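Local coordinates for SusD superfamily protein (Bacteroides fragilis, PDB 3L22) that probably binds glycans at the bacterial outer membrane, as a SusD-family lipoprotein that would work beside a TonB-dependent transporter in nutrient capture, at residues A[78-83]-A[424-429]; A[160-165]-A[434-439]; A[258-263]-A[316-321]. One frame throughout, in Å; residues are numbered along the deposited sequence.

Interaction 1. Residues A[78-83]-A[424-429]; sequences DAENAD and YTWPIP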
ATOM      1  N   ASP A  78     -15.987  14.300  -1.035  1.00 18.04           N
ATOM      2  CA  ASP A  78     -14.878  14.380  -0.074  1.00 18.01           C
ATOM      3  C   ASP A  78     -13.536  14.589  -0.773  1.00 16.86           C
ATOM      4  O   ASP A  78     -13.261  13.970  -1.791  1.00 16.97           O
ATOM      5  CB  ASP A  78     -14.800  13.116   0.780  1.00 18.75           C
ATOM      6  CG  ASP A  78     -15.916  13.054   1.843  1.00 21.11           C
ATOM      7  OD1 ASP A  78     -17.027  12.605   1.512  1.00 23.15           O
ATOM      8  OD2 ASP A  78     -15.680  13.469   2.995  1.00 24.76           O
ATOM      9  N   ALA A  79     -12.723  15.474  -0.227  1.00 16.02           N
ATOM     10  CA  ALA A  79     -11.421  15.823  -0.817  1.00 16.18           C
ATOM     11  C   ALA A  79     -10.553  14.600  -1.077  1.00 15.05           C
ATOM     12  O   ALA A  79      -9.910  14.506  -2.122  1.00 14.35           O
ATOM     13  CB  ALA A  79     -10.680  16.855   0.058  1.00 15.55           C
ATOM     14  N   GLU A  80     -10.521  13.664  -0.134  1.00 14.46           N
ATOM     15  CA  GLU A  80      -9.642  12.502  -0.286  1.00 14.49           C
ATOM     16  C   GLU A  80     -10.104  11.567  -1.426  1.00 14.44           C
ATOM     17  O   GLU A  80      -9.281  10.891  -2.049  1.00 14.71           O
ATOM     18  CB  GLU A  80      -9.448  11.732   1.028  1.00 14.33           C
ATOM     19  CG  GLU A  80     -10.694  11.118   1.669  1.00 15.63           C
ATOM     20  CD  GLU A  80     -11.297  12.024   2.757  1.00 16.23           C
ATOM     21  OE1 GLU A  80     -11.400  13.260   2.520  1.00 14.13           O
ATOM     22  OE2 GLU A  80     -11.678  11.490   3.823  1.00 14.55           O
ATOM     23  N   ASN A  81     -11.407  11.563  -1.705  1.00 13.17           N
ATOM     24  CA  ASN A  81     -11.964  10.807  -2.811  1.00 13.68           C
ATOM     25  C   ASN A  81     -11.612  11.461  -4.164  1.00 13.75           C
ATOM     26  O   ASN A  81     -11.044  10.831  -5.018  1.00 13.99           O
ATOM     27  CB  ASN A  81     -13.483  10.646  -2.579  1.00 13.29           C
ATOM     28  CG  ASN A  81     -14.145   9.644  -3.528  1.00 13.27           C
ATOM     29  OD1 ASN A  81     -13.500   9.063  -4.427  1.00 12.95           O
ATOM     30  ND2 ASN A  81     -15.473   9.448  -3.335  1.00 11.00           N
ATOM     31  N   ALA A  82     -11.897  12.748  -4.314  1.00 14.38           N
ATOM     32  CA  ALA A  82     -11.566  13.494  -5.508  1.00 14.07           C
ATOM     33  C   ALA A  82     -10.058  13.487  -5.787  1.00 14.78           C
ATOM     34  O   ALA A  82      -9.617  13.274  -6.934  1.00 14.43           O
ATOM     35  CB  ALA A  82     -12.080  14.941  -5.374  1.00 14.23           C
ATOM     36  N   ASP A  83      -9.267  13.678  -4.745  1.00 14.39           N
ATOM     37  CA  ASP A  83      -7.825  13.713  -4.917  1.00 15.65           C
ATOM     38  C   ASP A  83      -7.237  12.354  -5.268  1.00 14.81           C
ATOM     39  O   ASP A  83      -6.405  12.281  -6.150  1.00 13.88           O
ATOM     40  CB  ASP A  83      -7.112  14.234  -3.682  1.00 16.41           C
ATOM     41  CG  ASP A  83      -7.433  15.722  -3.368  1.00 19.31           C
ATOM     42  OD1 ASP A  83      -8.033  16.448  -4.201  1.00 24.38           O
ATOM     43  OD2 ASP A  83      -7.091  16.125  -2.229  1.00 23.31           O
ATOM     44  N   TYR A 424     -18.998   0.438   2.890  1.00 15.31           N
ATOM     45  CA  TYR A 424     -17.845  -0.448   2.846  1.00 15.05           C
ATOM     46  C   TYR A 424     -16.813   0.055   1.826  1.00 15.33           C
ATOM     47  O   TYR A 424     -15.589  -0.101   2.026  1.00 15.55           O
ATOM     48  CB  TYR A 424     -18.264  -1.865   2.469  1.00 15.50           C
ATOM     49  CG  TYR A 424     -17.249  -2.958   2.791  1.00 14.36           C
ATOM     50  CD1 TYR A 424     -17.006  -3.333   4.095  1.00 15.12           C
ATOM     51  CD2 TYR A 424     -16.603  -3.664   1.798  1.00 15.46           C
ATOM     52  CE1 TYR A 424     -16.148  -4.344   4.402  1.00 15.39           C
ATOM     53  CE2 TYR A 424     -15.717  -4.716   2.116  1.00 15.75           C
ATOM     54  CZ  TYR A 424     -15.481  -5.024   3.418  1.00 13.59           C
ATOM     55  OH  TYR A 424     -14.636  -6.052   3.754  1.00 12.89           O
ATOM     56  N   THR A 425     -17.316   0.627   0.734  1.00 14.93           N
ATOM     57  CA  THR A 425     -16.496   1.129  -0.337  1.00 15.18           C
ATOM     58  C   THR A 425     -16.693   2.643  -0.467  1.00 15.55           C
ATOM     59  O   THR A 425     -17.618   3.217   0.098  1.00 15.83           O
ATOM     60  CB  THR A 425     -16.884   0.484  -1.658  1.00 14.63           C
ATOM     61  OG1 THR A 425     -18.230   0.860  -1.971  1.00 14.68           O
ATOM     62  CG2 THR A 425     -16.738  -1.058  -1.602  1.00 13.54           C
ATOM     63  N   TRP A 426     -15.784   3.262  -1.208  1.00 14.53           N
ATOM     64  CA  TRP A 426     -15.905   4.638  -1.602  1.00 14.31           C
ATOM     65  C   TRP A 426     -16.768   4.693  -2.875  1.00 14.34           C
ATOM     66  O   TRP A 426     -16.657   3.813  -3.727  1.00 13.87           O
ATOM     67  CB  TRP A 426     -14.513   5.185  -1.913  1.00 14.45           C
ATOM     68  CG  TRP A 426     -13.697   5.592  -0.732  1.00 11.45           C
ATOM     69  CD1 TRP A 426     -13.944   5.338   0.594  1.00 13.76           C
ATOM     70  CD2 TRP A 426     -12.509   6.368  -0.775  1.00 10.13           C
ATOM     71  NE1 TRP A 426     -12.967   5.917   1.372  1.00 12.33           N
ATOM     72  CE2 TRP A 426     -12.084   6.567   0.553  1.00 11.97           C
ATOM     73  CE3 TRP A 426     -11.775   6.952  -1.811  1.00 12.64           C
ATOM     74  CZ2 TRP A 426     -10.927   7.289   0.869  1.00 12.73           C
ATOM     75  CZ3 TRP A 426     -10.606   7.689  -1.482  1.00 12.68           C
ATOM     76  CH2 TRP A 426     -10.214   7.847  -0.171  1.00 12.75           C
ATOM     77  N   PRO A 427     -17.621   5.700  -3.003  1.00 14.04           N
ATOM     78  CA  PRO A 427     -18.375   5.829  -4.239  1.00 14.61           C
ATOM     79  C   PRO A 427     -17.527   6.537  -5.299  1.00 14.45           C
ATOM     80  O   PRO A 427     -16.605   7.288  -4.963  1.00 14.72           O
ATOM     81  CB  PRO A 427     -19.557   6.701  -3.822  1.00 15.21           C
ATOM     82  CG  PRO A 427     -18.945   7.627  -2.757  1.00 15.58           C
ATOM     83  CD  PRO A 427     -17.976   6.747  -2.021  1.00 14.70           C
ATOM     84  N   ILE A 428     -17.844   6.303  -6.571  1.00 14.77           N
ATOM     85  CA  ILE A 428     -17.198   6.993  -7.661  1.00 15.02           C
ATOM     86  C   ILE A 428     -17.399   8.503  -7.451  1.00 14.84           C
ATOM     87  O   ILE A 428     -18.521   8.926  -7.246  1.00 13.47           O
ATOM     88  CB  ILE A 428     -17.760   6.587  -9.045  1.00 15.88           C
ATOM     89  CG1 ILE A 428     -17.564   5.079  -9.315  1.00 16.01           C
ATOM     90  CG2 ILE A 428     -17.093   7.452 -10.135  1.00 15.24           C
ATOM     91  CD1 ILE A 428     -16.120   4.566  -9.215  1.00 12.04           C
ATOM     92  N   PRO A 429     -16.301   9.309  -7.462  1.00 14.20           N
ATOM     93  CA  PRO A 429     -16.444  10.711  -7.046  1.00 14.75           C
ATOM     94  C   PRO A 429     -17.105  11.601  -8.059  1.00 13.88           C
ATOM     95  O   PRO A 429     -17.073  11.313  -9.248  1.00 13.88           O
ATOM     96  CB  PRO A 429     -14.992  11.184  -6.840  1.00 14.93           C
ATOM     97  CG  PRO A 429     -14.212  10.282  -7.738  1.00 15.42           C
ATOM     98  CD  PRO A 429     -14.888   8.941  -7.587  1.00 14.92           C
TER

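Interaction 2. Residues A[160-165]-A[434-439]; sequences NNNMPR and LLNKDI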
ATOM      1  N   ASN A 160     -12.335  11.062 -24.917  1.00 40.34           N
ATOM      2  CA  ASN A 160     -12.643   9.706 -24.384  1.00 39.34           C
ATOM      3  C   ASN A 160     -12.975   9.581 -22.901  1.00 37.34           C
ATOM      4  O   ASN A 160     -12.724   8.531 -22.297  1.00 37.92           O
ATOM      5  CB  ASN A 160     -11.481   8.753 -24.716  1.00 39.95           C
ATOM      6  CG  ASN A 160     -11.318   8.550 -26.220  1.00 42.30           C
ATOM      7  OD1 ASN A 160     -10.282   8.887 -26.808  1.00 45.92           O
ATOM      8  ND2 ASN A 160     -12.365   8.034 -26.854  1.00 43.90           N
ATOM      9  N   ASN A 161     -13.590  10.603 -22.321  1.00 34.74           N
ATOM     10  CA  ASN A 161     -14.026  10.509 -20.922  1.00 33.20           C
ATOM     11  C   ASN A 161     -15.111   9.456 -20.650  1.00 30.54           C
ATOM     12  O   ASN A 161     -15.160   8.890 -19.547  1.00 29.34           O
ATOM     13  CB  ASN A 161     -14.522  11.869 -20.413  1.00 33.96           C
ATOM     14  CG  ASN A 161     -13.407  12.918 -20.305  1.00 35.60           C
ATOM     15  OD1 ASN A 161     -12.226  12.602 -20.136  1.00 37.34           O
ATOM     16  ND2 ASN A 161     -13.800  14.184 -20.386  1.00 37.88           N
ATOM     17  N   ASN A 162     -15.976   9.191 -21.633  1.00 27.59           N
ATOM     18  CA  ASN A 162     -17.039   8.210 -21.436  1.00 25.95           C
ATOM     19  C   ASN A 162     -16.486   6.782 -21.482  1.00 24.04           C
ATOM     20  O   ASN A 162     -15.945   6.351 -22.492  1.00 22.78           O
ATOM     21  CB  ASN A 162     -18.167   8.393 -22.448  1.00 25.74           C
ATOM     22  CG  ASN A 162     -18.861   9.746 -22.325  1.00 26.90           C
ATOM     23  OD1 ASN A 162     -18.874  10.386 -21.277  1.00 28.04           O
ATOM     24  ND2 ASN A 162     -19.459  10.174 -23.411  1.00 29.66           N
HETATM   25  N   MSE A 163     -16.598   6.068 -20.365  1.00 22.35           N
HETATM   26  CA  MSE A 163     -16.117   4.696 -20.266  1.00 21.25           C
HETATM   27  C   MSE A 163     -16.757   3.978 -19.077  1.00 20.48           C
HETATM   28  O   MSE A 163     -16.755   4.510 -17.962  1.00 19.09           O
HETATM   29  CB  MSE A 163     -14.595   4.643 -20.092  1.00 21.83           C
HETATM   30  CG  MSE A 163     -14.038   3.269 -20.346  1.00 22.12           C
HETATM   31 SE   MSE A 163     -12.138   3.201 -20.091  0.75 27.35          SE
HETATM   32  CE  MSE A 163     -11.571   4.049 -21.744  1.00 22.16           C
ATOM     33  N   PRO A 164     -17.270   2.753 -19.297  1.00 19.45           N
ATOM     34  CA  PRO A 164     -17.794   2.020 -18.171  1.00 18.51           C
ATOM     35  C   PRO A 164     -16.701   1.551 -17.238  1.00 17.88           C
ATOM     36  O   PRO A 164     -15.514   1.508 -17.604  1.00 16.54           O
ATOM     37  CB  PRO A 164     -18.493   0.806 -18.804  1.00 18.86           C
ATOM     38  CG  PRO A 164     -18.331   0.916 -20.251  1.00 19.11           C
ATOM     39  CD  PRO A 164     -17.367   1.991 -20.552  1.00 19.81           C
ATOM     40  N   ARG A 165     -17.138   1.194 -16.029  1.00 17.18           N
ATOM     41  CA  ARG A 165     -16.267   0.642 -15.014  0.60 17.06           C
ATOM     42  C   ARG A 165     -15.976  -0.817 -15.376  1.00 16.90           C
ATOM     43  O   ARG A 165     -16.875  -1.527 -15.791  1.00 16.94           O
ATOM     44  CB  ARG A 165     -16.942   0.728 -13.639  0.60 17.26           C
ATOM     45  CG  ARG A 165     -17.376   2.151 -13.233  0.60 16.99           C
ATOM     46  CD  ARG A 165     -18.370   2.146 -12.063  0.60 16.08           C
ATOM     47  NE  ARG A 165     -17.698   1.740 -10.825  0.60 15.68           N
ATOM     48  CZ  ARG A 165     -18.299   1.535  -9.652  0.60 13.09           C
ATOM     49  NH1 ARG A 165     -19.608   1.720  -9.551  0.60 12.39           N
ATOM     50  NH2 ARG A 165     -17.569   1.153  -8.578  0.60  7.99           N
ATOM     51  N   LEU A 434     -19.201  13.983 -13.358  1.00 19.81           N
ATOM     52  CA  LEU A 434     -19.422  15.140 -14.226  1.00 21.04           C
ATOM     53  C   LEU A 434     -18.959  14.897 -15.664  1.00 21.75           C
ATOM     54  O   LEU A 434     -19.605  15.341 -16.582  1.00 22.29           O
ATOM     55  CB  LEU A 434     -18.737  16.400 -13.659  1.00 21.20           C
ATOM     56  CG  LEU A 434     -19.388  17.050 -12.412  1.00 22.43           C
ATOM     57  CD1 LEU A 434     -18.425  18.031 -11.728  1.00 22.34           C
ATOM     58  CD2 LEU A 434     -20.717  17.747 -12.763  1.00 22.00           C
ATOM     59  N   LEU A 435     -17.868  14.161 -15.841  1.00 22.72           N
ATOM     60  CA  LEU A 435     -17.242  13.966 -17.155  1.00 23.35           C
ATOM     61  C   LEU A 435     -17.560  12.634 -17.832  1.00 23.09           C
ATOM     62  O   LEU A 435     -17.420  12.548 -19.049  1.00 23.98           O
ATOM     63  CB  LEU A 435     -15.717  14.027 -17.012  1.00 23.75           C
ATOM     64  CG  LEU A 435     -15.120  15.339 -16.522  1.00 25.15           C
ATOM     65  CD1 LEU A 435     -13.625  15.131 -16.284  1.00 26.96           C
ATOM     66  CD2 LEU A 435     -15.387  16.463 -17.514  1.00 25.01           C
ATOM     67  N   ASN A 436     -17.925  11.599 -17.075  1.00 21.68           N
ATOM     68  CA  ASN A 436     -18.079  10.258 -17.638  1.00 21.22           C
ATOM     69  C   ASN A 436     -19.557   9.844 -17.669  1.00 22.32           C
ATOM     70  O   ASN A 436     -20.101   9.379 -16.672  1.00 21.31           O
ATOM     71  CB  ASN A 436     -17.218   9.280 -16.826  1.00 20.42           C
ATOM     72  CG  ASN A 436     -17.243   7.847 -17.373  1.00 19.65           C
ATOM     73  OD1 ASN A 436     -18.032   7.515 -18.274  1.00 16.28           O
ATOM     74  ND2 ASN A 436     -16.355   6.980 -16.824  1.00 15.86           N
ATOM     75  N   LYS A 437     -20.198   9.969 -18.827  1.00 23.70           N
ATOM     76  CA  LYS A 437     -21.631   9.639 -18.934  1.00 25.42           C
ATOM     77  C   LYS A 437     -21.901   8.164 -18.947  1.00 25.32           C
ATOM     78  O   LYS A 437     -23.051   7.791 -18.779  1.00 25.89           O
ATOM     79  CB  LYS A 437     -22.279  10.225 -20.198  1.00 26.22           C
ATOM     80  CG  LYS A 437     -21.972  11.701 -20.479  1.00 30.74           C
ATOM     81  CD  LYS A 437     -22.155  12.597 -19.228  1.00 35.91           C
ATOM     82  CE  LYS A 437     -21.808  14.076 -19.530  1.00 38.72           C
ATOM     83  NZ  LYS A 437     -22.738  14.990 -18.803  1.00 40.70           N
ATOM     84  N   ASP A 438     -20.883   7.335 -19.180  1.00 25.43           N
ATOM     85  CA  ASP A 438     -21.043   5.879 -19.186  1.00 26.26           C
ATOM     86  C   ASP A 438     -20.613   5.228 -17.879  1.00 26.93           C
ATOM     87  O   ASP A 438     -20.488   4.011 -17.824  1.00 26.61           O
ATOM     88  CB  ASP A 438     -20.246   5.238 -20.335  1.00 26.37           C
ATOM     89  CG  ASP A 438     -20.723   5.671 -21.709  1.00 27.49           C
ATOM     90  OD1 ASP A 438     -21.818   6.264 -21.826  1.00 28.64           O
ATOM     91  OD2 ASP A 438     -19.982   5.415 -22.691  1.00 32.00           O
ATOM     92  N   ILE A 439     -20.436   6.011 -16.815  1.00 28.09           N
ATOM     93  CA  ILE A 439     -19.865   5.484 -15.576  1.00 28.86           C
ATOM     94  C   ILE A 439     -20.727   4.344 -15.028  1.00 30.75           C
ATOM     95  O   ILE A 439     -20.204   3.368 -14.496  1.00 30.11           O
ATOM     96  CB  ILE A 439     -19.664   6.608 -14.506  1.00 28.23           C
ATOM     97  CG1 ILE A 439     -18.765   6.142 -13.346  1.00 26.22           C
ATOM     98  CG2 ILE A 439     -21.013   7.109 -13.978  1.00 28.67           C
ATOM     99  CD1 ILE A 439     -17.375   5.706 -13.754  1.00 19.72           C
TER
HETATM  100  O   HOH W   1     -16.243  14.659 -20.824  1.00 44.00           O
HETATM  101  O   HOH W   2     -20.002   1.008 -15.233  1.00 24.25           O

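Interaction 3. Residues A[258-263]-A[316-321]; sequences TNIPNT and KTKLQW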
ATOM      1  N   THR A 258      12.915  19.547  -1.868  1.00 14.54           N
ATOM      2  CA  THR A 258      12.242  20.277  -2.897  1.00 14.26           C
ATOM      3  C   THR A 258      10.960  19.585  -3.388  1.00 14.75           C
ATOM      4  O   THR A 258      10.353  20.058  -4.316  1.00 15.49           O
ATOM      5  CB  THR A 258      13.221  20.444  -4.099  1.00 15.10           C
ATOM      6  OG1 THR A 258      13.597  19.139  -4.584  1.00 15.56           O
ATOM      7  CG2 THR A 258      14.463  21.272  -3.678  1.00 11.24           C
ATOM      8  N   ASN A 259      10.565  18.440  -2.836  1.00 14.02           N
ATOM      9  CA  ASN A 259       9.347  17.763  -3.318  1.00 14.00           C
ATOM     10  C   ASN A 259       8.499  17.167  -2.204  1.00 13.13           C
ATOM     11  O   ASN A 259       7.658  16.318  -2.468  1.00 13.31           O
ATOM     12  CB  ASN A 259       9.693  16.711  -4.388  1.00 14.59           C
ATOM     13  CG  ASN A 259      10.496  15.487  -3.828  1.00 17.23           C
ATOM     14  OD1 ASN A 259      10.243  14.996  -2.729  1.00 16.46           O
ATOM     15  ND2 ASN A 259      11.431  14.990  -4.620  1.00 16.53           N
ATOM     16  N   ILE A 260       8.739  17.598  -0.961  1.00 12.73           N
ATOM     17  CA  ILE A 260       7.935  17.133   0.176  1.00 12.93           C
ATOM     18  C   ILE A 260       6.451  17.551   0.031  1.00 13.36           C
ATOM     19  O   ILE A 260       6.147  18.527  -0.676  1.00 12.82           O
ATOM     20  CB  ILE A 260       8.494  17.598   1.532  1.00 12.83           C
ATOM     21  CG1 ILE A 260       8.747  19.131   1.534  1.00 15.08           C
ATOM     22  CG2 ILE A 260       9.755  16.794   1.896  1.00 13.10           C
ATOM     23  CD1 ILE A 260       8.838  19.790   2.889  1.00 16.52           C
ATOM     24  N   PRO A 261       5.534  16.848   0.713  1.00 13.25           N
ATOM     25  CA  PRO A 261       4.142  17.252   0.613  1.00 13.29           C
ATOM     26  C   PRO A 261       3.870  18.597   1.280  1.00 13.78           C
ATOM     27  O   PRO A 261       4.582  19.021   2.173  1.00 14.13           O
ATOM     28  CB  PRO A 261       3.390  16.131   1.338  1.00 13.59           C
ATOM     29  CG  PRO A 261       4.317  14.925   1.349  1.00 13.13           C
ATOM     30  CD  PRO A 261       5.679  15.604   1.492  1.00 13.76           C
ATOM     31  N   ASN A 262       2.822  19.259   0.824  1.00 14.37           N
ATOM     32  CA  ASN A 262       2.423  20.561   1.358  1.00 14.52           C
ATOM     33  C   ASN A 262       1.692  20.407   2.732  1.00 14.57           C
ATOM     34  O   ASN A 262       1.642  19.300   3.322  1.00 11.82           O
ATOM     35  CB  ASN A 262       1.559  21.252   0.298  1.00 14.92           C
ATOM     36  CG  ASN A 262       1.726  22.761   0.277  1.00 17.10           C
ATOM     37  OD1 ASN A 262       1.725  23.405   1.317  1.00 17.04           O
ATOM     38  ND2 ASN A 262       1.858  23.332  -0.918  1.00 17.44           N
ATOM     39  N   THR A 263       1.130  21.505   3.242  1.00 15.59           N
ATOM     40  CA  THR A 263       0.547  21.545   4.587  1.00 17.13           C
ATOM     41  C   THR A 263      -0.442  20.456   4.847  1.00 17.87           C
ATOM     42  O   THR A 263      -1.363  20.270   4.067  1.00 17.51           O
ATOM     43  CB  THR A 263      -0.140  22.863   4.843  1.00 17.37           C
ATOM     44  OG1 THR A 263       0.755  23.854   4.394  1.00 21.09           O
ATOM     45  CG2 THR A 263      -0.392  23.076   6.308  1.00 15.98           C
ATOM     46  N   LYS A 316       8.852  18.568  10.733  1.00 15.09           N
ATOM     47  CA  LYS A 316       9.638  19.725  10.353  1.00 16.00           C
ATOM     48  C   LYS A 316      10.187  19.552   8.935  1.00 15.66           C
ATOM     49  O   LYS A 316       9.978  20.423   8.115  1.00 16.09           O
ATOM     50  CB  LYS A 316      10.777  19.925  11.345  1.00 16.99           C
ATOM     51  CG  LYS A 316      11.542  21.245  11.195  1.00 21.46           C
ATOM     52  CD  LYS A 316      12.605  21.432  12.313  1.00 25.40           C
ATOM     53  N   THR A 317      10.851  18.436   8.634  1.00 13.87           N
ATOM     54  CA  THR A 317      11.481  18.275   7.310  1.00 13.26           C
ATOM     55  C   THR A 317      10.630  17.476   6.333  1.00 12.45           C
ATOM     56  O   THR A 317      10.720  17.675   5.130  1.00 13.20           O
ATOM     57  CB  THR A 317      12.843  17.599   7.417  1.00 13.60           C
ATOM     58  OG1 THR A 317      12.644  16.202   7.681  1.00 13.68           O
ATOM     59  CG2 THR A 317      13.767  18.320   8.499  1.00 13.51           C
ATOM     60  N   LYS A 318       9.814  16.589   6.874  1.00 11.76           N
ATOM     61  CA  LYS A 318       8.959  15.684   6.133  1.00 12.26           C
ATOM     62  C   LYS A 318       9.766  14.713   5.253  1.00 12.44           C
ATOM     63  O   LYS A 318       9.222  14.132   4.275  1.00 11.49           O
ATOM     64  CB  LYS A 318       7.884  16.422   5.319  1.00 13.13           C
ATOM     65  CG  LYS A 318       7.177  17.546   6.039  1.00 12.53           C
ATOM     66  CD  LYS A 318       5.946  18.034   5.227  1.00 13.10           C
ATOM     67  CE  LYS A 318       5.465  19.458   5.567  1.00 12.80           C
ATOM     68  NZ  LYS A 318       4.109  19.722   4.923  1.00 11.64           N
ATOM     69  N   LEU A 319      11.035  14.488   5.613  1.00 11.62           N
ATOM     70  CA  LEU A 319      11.952  13.756   4.716  1.00 11.41           C
ATOM     71  C   LEU A 319      11.843  12.236   4.848  1.00 12.06           C
ATOM     72  O   LEU A 319      12.478  11.512   4.091  1.00 12.93           O
ATOM     73  CB  LEU A 319      13.392  14.179   4.929  1.00 10.76           C
ATOM     74  CG  LEU A 319      13.753  15.565   4.399  1.00 10.50           C
ATOM     75  CD1 LEU A 319      15.074  16.046   4.972  1.00  9.65           C
ATOM     76  CD2 LEU A 319      13.788  15.507   2.850  1.00  8.84           C
ATOM     77  N   GLN A 320      11.053  11.735   5.785  1.00 11.97           N
ATOM     78  CA  GLN A 320      10.965  10.285   5.944  1.00 12.22           C
ATOM     79  C   GLN A 320      10.322   9.649   4.718  1.00 12.21           C
ATOM     80  O   GLN A 320       9.271  10.112   4.234  1.00 13.44           O
ATOM     81  CB  GLN A 320      10.226   9.902   7.211  1.00 11.33           C
ATOM     82  CG  GLN A 320      11.024  10.264   8.470  1.00 12.31           C
ATOM     83  CD  GLN A 320      10.202  10.212   9.787  1.00 14.28           C
ATOM     84  OE1 GLN A 320       9.223  10.967   9.987  1.00 13.63           O
ATOM     85  NE2 GLN A 320      10.630   9.349  10.700  1.00 13.06           N
ATOM     86  N   TRP A 321      10.965   8.610   4.206  1.00 12.42           N
ATOM     87  CA  TRP A 321      10.433   7.855   3.070  1.00 12.11           C
ATOM     88  C   TRP A 321       9.183   7.047   3.452  1.00 13.16           C
ATOM     89  O   TRP A 321       9.020   6.642   4.611  1.00 13.02           O
ATOM     90  CB  TRP A 321      11.493   6.892   2.558  1.00 13.10           C
ATOM     91  CG  TRP A 321      12.694   7.528   1.895  1.00 11.41           C
ATOM     92  CD1 TRP A 321      13.132   8.833   2.002  1.00 11.80           C
ATOM     93  CD2 TRP A 321      13.651   6.857   1.094  1.00 13.75           C
ATOM     94  NE1 TRP A 321      14.265   9.013   1.260  1.00 13.94           N
ATOM     95  CE2 TRP A 321      14.614   7.812   0.696  1.00 15.75           C
ATOM     96  CE3 TRP A 321      13.787   5.535   0.648  1.00 12.99           C
ATOM     97  CZ2 TRP A 321      15.719   7.478  -0.091  1.00 14.49           C
ATOM     98  CZ3 TRP A 321      14.897   5.216  -0.152  1.00 11.82           C
ATOM     99  CH2 TRP A 321      15.824   6.188  -0.519  1.00 13.29           C
TER

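Interaction 1. Residues A[78-83]-A[424-429]
Ala82 and Pro429 bring the two backbones together, their CA atoms 5.8 Å apart, where the first turn of helix 79-103 meets the chain of 424-429, extended from Thr425 onward and holding two prolines, that leads into helix 430-435. Asn81 carries the bond between them. With CG anti to the backbone N (chi1 -169°), its amide leaves the helix and lies among Trp426, Pro427 and Pro429. There ND2 donates to Pro427 O at 2.9 Å, nearly straight (166° at the hydrogen), and the acceptor lies close to the amide plane of Asn81. The other N-H partner of ND2 is Gly75 O, while OD1 accepts from Tyr135 OH, so that three bonds fix the rotation of this buried amide. An asparagine suits the place, since it gives and accepts at once without bringing a charge. OD1 also rests against the ring of Pro429, 3.5 Å from its CD. Beside this polar knot the six-membered half of the Trp426 indole reaches the helix backbone: CZ3 comes within 3.5 Å of Glu80 O and CH2 lies 3.8 Å from Glu80 CG. Glu80 uses its methylene groups here and sends OE2 to Thr69 OG1. The arrangement joins the start of helix 79-103 to the loop before helix 430-435, near the C terminus, in this largely alpha-helical SusD fold, whose sequence families belong to the TPR clan.

Interaction 2. Residues A[160-165]-A[434-439]
Asn436 lays its amide along the backbone of Met163 (a selenomethionine in the crystal) and bonds it at two points. Its CG stands anti to the backbone N (chi1 -177°), which carries the amide across to the other chain. ND2 donates to Met163 O at 2.7 Å, in the carbonyl plane and on a lone pair, while OD1 accepts from Met163 N at 2.9 Å, this donor lying well above the plane of the amide. From the opposite face of that plane Asp438 N also reaches OD1, at 3.0 Å, closing an Asx turn inside the type I beta turn from Asn436 to Ile439. Asparagine fits because one flat group serves its own turn and the backbone of the neighbouring loop together; ND2 has a further partner in Glu432 OE2. In the fold, this turn just past helix 430-435 is thereby joined to the loop before helix 168-178. Asn162 returns a bond of its own: with CG beside its backbone N (chi1 -62°), OD1 takes the N-H of Lys437 at 2.8 Å, the donor standing above the amide plane. Its CB sits against the carboxylate of Asp438, whose OD1 pairs with Lys441. In the conformer described, one of two, CG of Arg165 packs on CD1 of Ile439 at 3.6 Å, while NE turns off to Ser147 O. Asn161 CB rests 3.3 Å from Leu435 O.

Interaction 3. Residues A[258-263]-A[316-321]
At the surface two irregular loops meet, one following strand 249-253 and the other leading into its antiparallel partner 322-326, and the contact belongs to these connections of a two-stranded sheet. Ile260 and Lys318 carry it, their CA atoms 6.2 Å apart, with side chains crossing at about a right angle. The Lys318 chain is fully extended beyond CG, and this length carries its stem past Ile260 and Pro261 to the backbone carbonyls. NZ donates to Pro261 O at 2.9 Å, coming from above the carbonyl plane instead of along a lone pair. It stands also 3.0 Å from Asn262 O, and it forms a salt bridge with Glu269 of helix 267-271. Lysine is apt here: a long greasy stem for the apolar neighbour, and a charged end that can serve several oxygens. The carboxylate of Glu269 would help to balance that charge. Through Lys318 the loop 316-321 is tied both to 258-263 and to helix 267-271, which follows 258-263 in the chain. Ile260 faces the base of the lysine. Its CG2 lies 3.9 Å from Lys318 CB and also touches the backbone, 3.5 Å from Thr317 O, while CD1 approaches that same oxygen at 3.6 Å. The branched side chain thereby spreads over the bend in the opposite chain, and CG2 meets Leu319 CD2 more loosely at 4.3 Å. An ST turn shapes that bend: Thr317 OG1 accepts from Leu319 N at 3.1 Å and is bonded in addition to Asp314 OD2. On the other loop Asn262 OD1 takes the N-H of Thr263 in the plane of its own carbonyl, and Asn262 ND2 binds Gly36 O, joining this loop to the chain just after helix 18-33.

In the fold
From the N terminus the chain first passes 78-83, at the start of helix 79-103, and then the loop 160-165; neither meets its partner until the C-terminal end. Between them and those partners, interaction 3 closes a shorter loop, 258-263 to 316-321, lying wholly within the spans of both others. Interaction 1 is completed when 424-429 returns to helix 79-103, and interaction 2 when 434-439 reaches 160-165, so these two cross along the chain. They also touch, through Ile428 against Arg165 and Ile439. Together they hold the C-terminal region against the N-terminal helical part, while interaction 3, about 24 Å from interaction 1 between centres, joins surface loops elsewhere.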